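Local coordinates for glutaredoxin 1 (Francisella tularensis subsp. tularensis, PDB 3MSZ), which probably reduces protein disulfides as a small glutathione-binding redox protein of the thioredoxin-fold glutaredoxin family, at residues K7-N12 with D32-D37. Sequence-based numbering, arbitrary orientation. Where two conformers were deposited one is given.
Sequences KIYTRN and DETIID. With CAC (cacodylate ion), chain C.
Glu33 OE2 is gripped by two groups: the hydroxyl of Thr10 donates to it over 2.6 Å from OG1, arriving on the anti side, somewhat out of the carboxylate plane, and Lys21 NZ adds a salt bridge. The Thr10 and Glu33 side chains cross at about a right angle; with CG anti to the backbone N (chi1 -177°) and the chain extended beyond it, Glu33 carries its carboxylate along the sheet to Thr10. Past the strand ends, Asp37 receives Asn12 with both oxygens on their syn sides: backbone N of Asn12 reaches OD1 at 2.6 Å, and ND2 of Asn12 reaches OD2 at 2.6 Å. The amide and carboxylate planes stand 74° apart, yet OD2 lies near the amide plane. On the sheet face shared by Lys7, Tyr9 and Thr34, the Tyr9 ring lies alongside Thr34, CD1 3.6 Å from CB. Bent at chi2 and chi4, the Lys7 chain lets NZ donate a hydrogen bond to Tyr9 OH (3.0 Å) and form a long salt bridge with Asp32 OD2 (3.9 Å). Arg11 instead turns its guanidinium edge to a cacodylate ion, NE and NH1 both donating to O1. Backbone bonds such as Ile8 N to Asp32 O (2.9 Å) fix the parallel register, the strand axes 22° apart. The two strands are the parallel pair of the thioredoxin-fold beta-alpha-beta unit, joined through helix 15-26, which packs on the Ile8 and Thr10 face, where Thr10 touches Cys17 of the CxxC pair, while Phe45 of helix 39-50 meets Tyr9, and strand 64-67 flanks 6-10 beyond.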
loop_
_atom_site.group_PDB
_atom_site.type_symbol
_atom_site.label_atom_id
_atom_site.label_comp_id
_atom_site.label_asym_id
_atom_site.label_seq_id
_atom_site.Cartn_x
_atom_site.Cartn_y
_atom_site.Cartn_z
ATOM N N LYS A 7 -5.043 -3.211 2.797
ATOM C CA LYS A 7 -3.755 -3.731 3.212
ATOM C C LYS A 7 -2.650 -2.792 2.733
ATOM O O LYS A 7 -2.613 -2.388 1.562
ATOM C CB LYS A 7 -3.559 -5.128 2.606
ATOM C CG LYS A 7 -2.244 -5.783 2.973
ATOM C CD LYS A 7 -2.225 -6.175 4.440
ATOM C CE LYS A 7 -0.983 -6.970 4.796
ATOM N NZ LYS A 7 -0.995 -8.327 4.177
ATOM N N ILE A 8 -1.755 -2.431 3.649
ATOM C CA ILE A 8 -0.616 -1.584 3.326
ATOM C C ILE A 8 0.702 -2.224 3.741
ATOM O O ILE A 8 0.880 -2.625 4.900
ATOM C CB ILE A 8 -0.662 -0.209 4.038
ATOM C CG1 ILE A 8 -2.096 0.349 4.047
ATOM C CG2 ILE A 8 0.282 0.762 3.329
ATOM C CD1 ILE A 8 -2.217 1.763 4.665
ATOM N N TYR A 9 1.631 -2.278 2.793
ATOM C CA TYR A 9 2.959 -2.766 3.049
ATOM C C TYR A 9 3.891 -1.580 3.194
ATOM O O TYR A 9 3.923 -0.702 2.325
ATOM C CB TYR A 9 3.394 -3.664 1.886
ATOM C CG TYR A 9 2.593 -4.950 1.811
ATOM C CD1 TYR A 9 2.991 -6.070 2.533
ATOM C CD2 TYR A 9 1.465 -5.055 0.997
ATOM C CE1 TYR A 9 2.274 -7.263 2.465
ATOM C CE2 TYR A 9 0.723 -6.257 0.924
ATOM C CZ TYR A 9 1.156 -7.354 1.658
ATOM O OH TYR A 9 0.464 -8.550 1.622
ATOM N N THR A 10 4.669 -1.577 4.281
ATOM C CA THR A 10 5.452 -0.426 4.647
ATOM C C THR A 10 6.812 -0.815 5.219
ATOM O O THR A 10 7.135 -1.994 5.362
ATOM C CB THR A 10 4.724 0.407 5.747
ATOM O OG1 THR A 10 4.648 -0.381 6.932
ATOM C CG2 THR A 10 3.299 0.750 5.319
ATOM N N ARG A 11 7.614 0.206 5.508
ATOM C CA ARG A 11 8.806 0.052 6.326
ATOM C C ARG A 11 8.852 1.273 7.271
ATOM O O ARG A 11 8.187 2.315 7.017
ATOM C CB ARG A 11 10.057 -0.032 5.440
ATOM C CG ARG A 11 10.494 1.334 4.861
ATOM C CD ARG A 11 11.739 1.169 3.974
ATOM N NE ARG A 11 12.140 2.433 3.337
ATOM C CZ ARG A 11 12.762 3.441 3.959
ATOM N NH1 ARG A 11 13.101 4.527 3.282
ATOM N NH2 ARG A 11 13.069 3.363 5.254
ATOM N N ASN A 12 9.587 1.147 8.374
ATOM C CA ASN A 12 9.845 2.307 9.253
ATOM C C ASN A 12 10.852 3.265 8.599
ATOM O O ASN A 12 11.738 2.830 7.857
ATOM C CB ASN A 12 10.371 1.839 10.619
ATOM C CG ASN A 12 9.361 0.982 11.370
ATOM O OD1 ASN A 12 8.269 1.446 11.695
ATOM N ND2 ASN A 12 9.719 -0.275 11.638
ATOM N N ASP A 32 -4.825 -2.965 7.604
ATOM C CA ASP A 32 -3.824 -3.878 8.126
ATOM C C ASP A 32 -2.466 -3.532 7.520
ATOM O O ASP A 32 -2.294 -3.482 6.283
ATOM C CB ASP A 32 -4.176 -5.333 7.797
ATOM C CG ASP A 32 -3.166 -6.321 8.380
ATOM O OD1 ASP A 32 -3.055 -6.397 9.629
ATOM O OD2 ASP A 32 -2.474 -7.011 7.594
ATOM N N GLU A 33 -1.503 -3.291 8.399
ATOM C CA GLU A 33 -0.173 -2.914 7.971
ATOM C C GLU A 33 0.762 -4.111 8.118
ATOM O O GLU A 33 0.797 -4.771 9.167
ATOM C CB GLU A 33 0.355 -1.736 8.810
ATOM C CG GLU A 33 1.739 -1.224 8.354
ATOM C CD GLU A 33 2.299 -0.108 9.267
ATOM O OE1 GLU A 33 1.813 0.008 10.401
ATOM O OE2 GLU A 33 3.234 0.645 8.867
ATOM N N THR A 34 1.542 -4.364 7.077
ATOM C CA THR A 34 2.665 -5.294 7.169
ATOM C C THR A 34 3.969 -4.521 7.015
ATOM O O THR A 34 4.197 -3.905 5.969
ATOM C CB THR A 34 2.561 -6.314 6.060
ATOM O OG1 THR A 34 1.382 -7.087 6.283
ATOM C CG2 THR A 34 3.775 -7.236 6.025
ATOM N N ILE A 35 4.800 -4.533 8.060
ATOM C CA ILE A 35 6.072 -3.800 8.069
ATOM C C ILE A 35 7.226 -4.732 7.673
ATOM O O ILE A 35 7.433 -5.767 8.282
ATOM C CB ILE A 35 6.407 -3.223 9.446
ATOM C CG1 ILE A 35 5.345 -2.220 9.897
ATOM C CG2 ILE A 35 7.754 -2.490 9.402
ATOM C CD1 ILE A 35 5.554 -1.721 11.324
ATOM N N ILE A 36 7.957 -4.359 6.633
ATOM C CA ILE A 36 9.120 -5.126 6.195
ATOM C C ILE A 36 10.338 -4.210 6.125
ATOM O O ILE A 36 10.614 -3.591 5.095
ATOM C CB ILE A 36 8.872 -5.771 4.825
ATOM C CG1 ILE A 36 8.104 -4.805 3.915
ATOM C CG2 ILE A 36 8.092 -7.064 4.999
ATOM C CD1 ILE A 36 7.581 -5.433 2.614
ATOM N N ASP A 37 11.059 -4.107 7.232
ATOM C CA ASP A 37 12.147 -3.116 7.327
ATOM C C ASP A 37 13.400 -3.513 6.540
ATOM O O ASP A 37 14.021 -2.687 5.857
ATOM C CB ASP A 37 12.510 -2.799 8.783
ATOM C CG ASP A 37 11.616 -1.698 9.398
ATOM O OD1 ASP A 37 10.785 -1.087 8.677
ATOM O OD2 ASP A 37 11.755 -1.444 10.615
HETATM AS AS CAC C . 12.237 2.663 -0.369
HETATM O O1 CAC C . 12.037 3.989 0.735
HETATM O O2 CAC C . 10.684 2.420 -1.076
HETATM C C1 CAC C . 13.544 3.114 -1.765
HETATM C C2 CAC C . 12.773 1.035 0.573
HETATM O O HOH W 1 0.998 -10.034 5.112
HETATM O O HOH W 2 12.914 0.626 7.357
#